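Erythrocyte binding antigen 140 (PDB 4GF2) is an adhesin of Plasmodium falciparum that probably binds glycophorin C, through its sialic acid, on host red cells during invasion, and is represented here by its two Duffy binding-like domains. Local coordinates at residues 92-106 and 169-182. The protein carries 3 engineered substitutions. Numbering follows the deposited sequence.
Sequences NSFSDFRNSFIGDDM and IPAEEPQINLWIKE. With GOL (glycerol), chain B.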
# COMPACT_ATOMS: atom_id res chain seq x y z
N ASN A 92 -37.83 5.03 8.35
CA ASN A 92 -37.03 3.95 8.90
C ASN A 92 -37.01 3.96 10.42
O ASN A 92 -36.91 2.91 11.04
CB ASN A 92 -35.61 4.00 8.34
CG ASN A 92 -35.55 3.61 6.89
OD1 ASN A 92 -36.49 3.01 6.37
ND2 ASN A 92 -34.46 3.94 6.23
N SER A 93 -37.13 5.14 11.01
CA SER A 93 -37.20 5.21 12.46
C SER A 93 -38.56 4.75 12.95
O SER A 93 -38.65 4.10 13.99
CB SER A 93 -36.89 6.62 12.96
OG SER A 93 -35.49 6.77 13.13
N PHE A 94 -39.61 5.07 12.21
CA PHE A 94 -40.95 4.61 12.57
C PHE A 94 -40.97 3.09 12.59
O PHE A 94 -41.57 2.47 13.47
CB PHE A 94 -42.00 5.13 11.60
CG PHE A 94 -43.40 4.65 11.91
CD1 PHE A 94 -44.12 5.19 12.96
CD2 PHE A 94 -43.98 3.65 11.15
CE1 PHE A 94 -45.39 4.75 13.25
CE2 PHE A 94 -45.26 3.20 11.44
CZ PHE A 94 -45.96 3.76 12.48
N SER A 95 -40.31 2.49 11.60
CA SER A 95 -40.27 1.05 11.49
C SER A 95 -39.52 0.42 12.65
O SER A 95 -39.89 -0.65 13.13
CB SER A 95 -39.63 0.64 10.16
OG SER A 95 -40.35 1.19 9.08
N ASP A 96 -38.46 1.08 13.10
CA ASP A 96 -37.68 0.58 14.23
C ASP A 96 -38.45 0.70 15.54
O ASP A 96 -38.31 -0.14 16.42
CB ASP A 96 -36.33 1.30 14.33
CG ASP A 96 -35.30 0.74 13.37
OD1 ASP A 96 -35.35 -0.47 13.09
OD2 ASP A 96 -34.44 1.51 12.90
N PHE A 97 -39.26 1.75 15.67
CA PHE A 97 -40.17 1.85 16.81
C PHE A 97 -41.06 0.62 16.85
O PHE A 97 -41.27 0.03 17.91
CB PHE A 97 -41.03 3.11 16.74
CG PHE A 97 -40.35 4.36 17.24
CD1 PHE A 97 -39.88 4.43 18.54
CD2 PHE A 97 -40.20 5.47 16.42
CE1 PHE A 97 -39.25 5.58 19.01
CE2 PHE A 97 -39.58 6.61 16.88
CZ PHE A 97 -39.10 6.67 18.18
N ARG A 98 -41.57 0.23 15.68
CA ARG A 98 -42.44 -0.93 15.58
C ARG A 98 -41.69 -2.22 15.91
O ARG A 98 -42.12 -3.01 16.75
CB ARG A 98 -43.01 -1.05 14.17
CG ARG A 98 -43.81 -2.32 13.92
CD ARG A 98 -44.28 -2.40 12.48
NE ARG A 98 -45.02 -3.63 12.21
CZ ARG A 98 -44.49 -4.75 11.74
NH1 ARG A 98 -43.19 -4.83 11.45
NH2 ARG A 98 -45.26 -5.81 11.53
N ASN A 99 -40.56 -2.41 15.24
CA ASN A 99 -39.85 -3.68 15.32
C ASN A 99 -39.13 -3.91 16.64
O ASN A 99 -38.99 -5.05 17.09
CB ASN A 99 -38.89 -3.81 14.14
CG ASN A 99 -39.62 -4.08 12.83
OD1 ASN A 99 -40.75 -4.56 12.84
ND2 ASN A 99 -38.97 -3.79 11.71
N SER A 100 -38.66 -2.84 17.28
CA SER A 100 -38.06 -2.97 18.60
C SER A 100 -39.14 -3.14 19.66
O SER A 100 -38.86 -3.55 20.79
CB SER A 100 -37.20 -1.74 18.91
OG SER A 100 -37.98 -0.56 18.93
N PHE A 101 -40.37 -2.81 19.29
CA PHE A 101 -41.50 -2.96 20.20
C PHE A 101 -42.08 -4.37 20.14
O PHE A 101 -42.54 -4.89 21.15
CB PHE A 101 -42.58 -1.93 19.87
CG PHE A 101 -43.78 -2.01 20.77
CD1 PHE A 101 -43.68 -1.73 22.12
CD2 PHE A 101 -45.02 -2.38 20.27
CE1 PHE A 101 -44.78 -1.80 22.95
CE2 PHE A 101 -46.13 -2.45 21.09
CZ PHE A 101 -46.01 -2.17 22.44
N ILE A 102 -42.03 -5.00 18.96
CA ILE A 102 -42.64 -6.32 18.78
C ILE A 102 -41.61 -7.45 18.74
O ILE A 102 -41.90 -8.54 18.24
CB ILE A 102 -43.52 -6.38 17.52
CG1 ILE A 102 -42.67 -6.22 16.25
CG2 ILE A 102 -44.61 -5.31 17.58
CD1 ILE A 102 -43.47 -6.33 14.97
N GLY A 103 -40.42 -7.19 19.27
CA GLY A 103 -39.42 -8.23 19.43
C GLY A 103 -38.72 -8.66 18.16
O GLY A 103 -38.36 -9.83 18.00
N ASP A 104 -38.52 -7.73 17.23
CA ASP A 104 -37.75 -8.01 16.02
C ASP A 104 -36.65 -6.96 15.86
O ASP A 104 -36.71 -6.11 14.98
CB ASP A 104 -38.66 -8.02 14.79
CG ASP A 104 -37.90 -8.28 13.51
OD1 ASP A 104 -36.84 -8.93 13.57
OD2 ASP A 104 -38.37 -7.84 12.43
N ASP A 105 -35.64 -7.04 16.73
CA ASP A 105 -34.60 -6.03 16.78
C ASP A 105 -33.22 -6.66 16.94
O ASP A 105 -32.99 -7.46 17.84
CB ASP A 105 -34.87 -5.08 17.95
CG ASP A 105 -34.05 -3.81 17.87
OD1 ASP A 105 -33.16 -3.74 17.00
OD2 ASP A 105 -34.30 -2.89 18.68
N MET A 106 -32.30 -6.28 16.06
CA MET A 106 -30.92 -6.75 16.13
C MET A 106 -30.08 -5.86 17.04
O MET A 106 -29.04 -6.28 17.55
CB MET A 106 -30.31 -6.81 14.73
CG MET A 106 -30.87 -7.91 13.86
SD MET A 106 -30.47 -7.70 12.11
CE MET A 106 -31.57 -6.37 11.67
N ILE A 169 -48.06 6.08 5.58
CA ILE A 169 -47.48 5.18 6.56
C ILE A 169 -46.68 4.07 5.87
O ILE A 169 -47.13 3.49 4.89
CB ILE A 169 -48.56 4.55 7.46
CG1 ILE A 169 -47.93 3.79 8.62
CG2 ILE A 169 -49.47 3.63 6.66
CD1 ILE A 169 -48.93 3.36 9.67
N PRO A 170 -45.46 3.78 6.38
CA PRO A 170 -44.60 2.77 5.76
C PRO A 170 -45.20 1.37 5.85
O PRO A 170 -45.77 1.00 6.87
CB PRO A 170 -43.32 2.84 6.60
CG PRO A 170 -43.37 4.16 7.28
CD PRO A 170 -44.81 4.44 7.52
N ALA A 171 -45.06 0.59 4.78
CA ALA A 171 -45.48 -0.80 4.80
C ALA A 171 -44.64 -1.54 5.84
O ALA A 171 -43.49 -1.18 6.10
CB ALA A 171 -45.31 -1.44 3.43
N GLU A 172 -45.23 -2.57 6.43
CA GLU A 172 -44.56 -3.38 7.44
C GLU A 172 -43.68 -4.44 6.80
O GLU A 172 -44.13 -5.19 5.93
CB GLU A 172 -45.61 -4.03 8.35
CG GLU A 172 -46.41 -3.01 9.15
CD GLU A 172 -47.59 -3.62 9.88
OE1 GLU A 172 -47.85 -4.82 9.68
OE2 GLU A 172 -48.25 -2.89 10.65
N GLU A 173 -42.42 -4.48 7.21
CA GLU A 173 -41.46 -5.45 6.71
C GLU A 173 -40.50 -5.84 7.82
O GLU A 173 -40.29 -5.08 8.76
CB GLU A 173 -40.64 -4.86 5.56
CG GLU A 173 -41.42 -4.22 4.44
CD GLU A 173 -40.51 -3.75 3.32
OE1 GLU A 173 -40.72 -2.64 2.79
OE2 GLU A 173 -39.58 -4.50 2.96
N PRO A 174 -39.90 -7.03 7.72
CA PRO A 174 -38.87 -7.43 8.69
C PRO A 174 -37.77 -6.37 8.80
O PRO A 174 -37.44 -5.73 7.80
CB PRO A 174 -38.31 -8.72 8.09
CG PRO A 174 -39.46 -9.29 7.32
CD PRO A 174 -40.18 -8.10 6.75
N GLN A 175 -37.21 -6.21 9.99
CA GLN A 175 -36.21 -5.18 10.22
C GLN A 175 -35.02 -5.32 9.28
O GLN A 175 -34.53 -4.33 8.74
CB GLN A 175 -35.72 -5.22 11.67
CG GLN A 175 -34.65 -4.17 11.95
CD GLN A 175 -34.19 -4.18 13.39
OE1 GLN A 175 -33.57 -5.13 13.85
NE2 GLN A 175 -34.49 -3.10 14.11
N ILE A 176 -34.56 -6.55 9.10
CA ILE A 176 -33.35 -6.79 8.32
C ILE A 176 -33.54 -6.42 6.85
O ILE A 176 -32.59 -6.02 6.18
CB ILE A 176 -32.89 -8.25 8.42
CG1 ILE A 176 -31.48 -8.38 7.87
CG2 ILE A 176 -33.86 -9.17 7.69
CD1 ILE A 176 -30.85 -9.69 8.18
N ASN A 177 -34.76 -6.56 6.35
CA ASN A 177 -35.06 -6.13 4.99
C ASN A 177 -34.94 -4.61 4.91
O ASN A 177 -34.29 -4.08 4.00
CB ASN A 177 -36.47 -6.58 4.58
CG ASN A 177 -36.62 -8.10 4.58
OD1 ASN A 177 -36.01 -8.81 5.38
ND2 ASN A 177 -37.45 -8.61 3.67
N LEU A 178 -35.54 -3.92 5.87
CA LEU A 178 -35.50 -2.47 5.92
C LEU A 178 -34.07 -1.96 6.12
O LEU A 178 -33.68 -0.97 5.52
CB LEU A 178 -36.41 -1.93 7.02
CG LEU A 178 -37.90 -2.22 6.84
CD1 LEU A 178 -38.71 -1.76 8.05
CD2 LEU A 178 -38.42 -1.56 5.58
N TRP A 179 -33.30 -2.64 6.96
CA TRP A 179 -31.93 -2.21 7.23
C TRP A 179 -31.04 -2.37 6.00
O TRP A 179 -30.27 -1.48 5.66
CB TRP A 179 -31.33 -2.97 8.41
CG TRP A 179 -31.75 -2.43 9.74
CD1 TRP A 179 -32.79 -1.58 9.99
CD2 TRP A 179 -31.14 -2.70 11.01
NE1 TRP A 179 -32.87 -1.31 11.34
CE2 TRP A 179 -31.86 -1.99 11.98
CE3 TRP A 179 -30.05 -3.48 11.42
CZ2 TRP A 179 -31.54 -2.03 13.34
CZ3 TRP A 179 -29.73 -3.52 12.76
CH2 TRP A 179 -30.47 -2.80 13.71
N ILE A 180 -31.17 -3.51 5.32
CA ILE A 180 -30.40 -3.74 4.11
C ILE A 180 -30.68 -2.63 3.09
O ILE A 180 -29.76 -2.06 2.50
CB ILE A 180 -30.70 -5.13 3.51
CG1 ILE A 180 -29.99 -6.21 4.32
CG2 ILE A 180 -30.25 -5.20 2.06
CD1 ILE A 180 -30.22 -7.62 3.82
N LYS A 181 -31.96 -2.31 2.90
CA LYS A 181 -32.36 -1.26 1.96
C LYS A 181 -31.74 0.08 2.35
O LYS A 181 -31.21 0.79 1.49
CB LYS A 181 -33.88 -1.13 1.93
CG LYS A 181 -34.60 -2.16 1.06
CD LYS A 181 -36.01 -2.39 1.58
CE LYS A 181 -36.98 -2.69 0.47
NZ LYS A 181 -38.36 -2.85 1.01
N GLU A 182 -31.84 0.42 3.63
CA GLU A 182 -31.30 1.68 4.12
C GLU A 182 -29.80 1.71 3.91
O GLU A 182 -29.25 2.68 3.38
CB GLU A 182 -31.63 1.88 5.61
CG GLU A 182 -31.10 3.19 6.19
CD GLU A 182 -31.36 3.34 7.68
OE1 GLU A 182 -31.82 2.37 8.31
OE2 GLU A 182 -31.09 4.44 8.22
C1 GOL B . -38.98 2.20 4.92
O1 GOL B . -39.45 2.17 6.25
C2 GOL B . -39.96 1.50 3.97
O2 GOL B . -40.69 2.48 3.26
C3 GOL B . -40.93 0.61 4.74
O3 GOL B . -41.57 -0.29 3.86
O HOH W 1 -35.54 0.87 4.45
O HOH W 2 -42.57 -0.69 8.36
O HOH W 3 -35.38 -9.02 10.82
O HOH W 4 -34.27 -8.03 13.53
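Q175 and N99 face each other, CA to CA 6.4 Å, where helix 92-101 and helix 175-182 run nearly antiparallel at 155°, their axes 10.7 Å apart; the loop after the first helix turns back across the start of the second. Q175 extends fully, its CG turned opposite the backbone N (chi1 179°), and carries its amide between the 104-106 loop and D96 of the helix. There OE1 accepts from M106 N at 2.8 Å, in the carbonyl plane, while NE2 gives one hydrogen to D96 OD1 (2.9 Å) and the other to D105 OD1 (3.2 Å), which also accepts from D107 N, meeting both from above their carboxylate planes. D96 OD1 also takes W179 NE1 on its syn lone pair at 3.1 Å, with carboxylate and indole almost perpendicular; R39 forms a salt bridge with D96 OD2. M106 bends at chi3 and lays its CE methyl over one indole face, 3.3 Å from W179 CE3, with SD obliquely placed in a Met-aromatic contact. D104 OD2 receives Q175 N, a backbone N-H in the first turn of its helix. Toward E172, R98 presses its guanidinium between I102 CD1 and E172 CB, one on each face, and its NH2 makes a salt bridge to E172 OE1, whose carboxylate also pairs with K147. Within this Duffy binding domain, then, the buried Q175 amide has its oxygen and both N-H groups engaged, which fixes its flip and ties the 104-106 loop to helix 175-202.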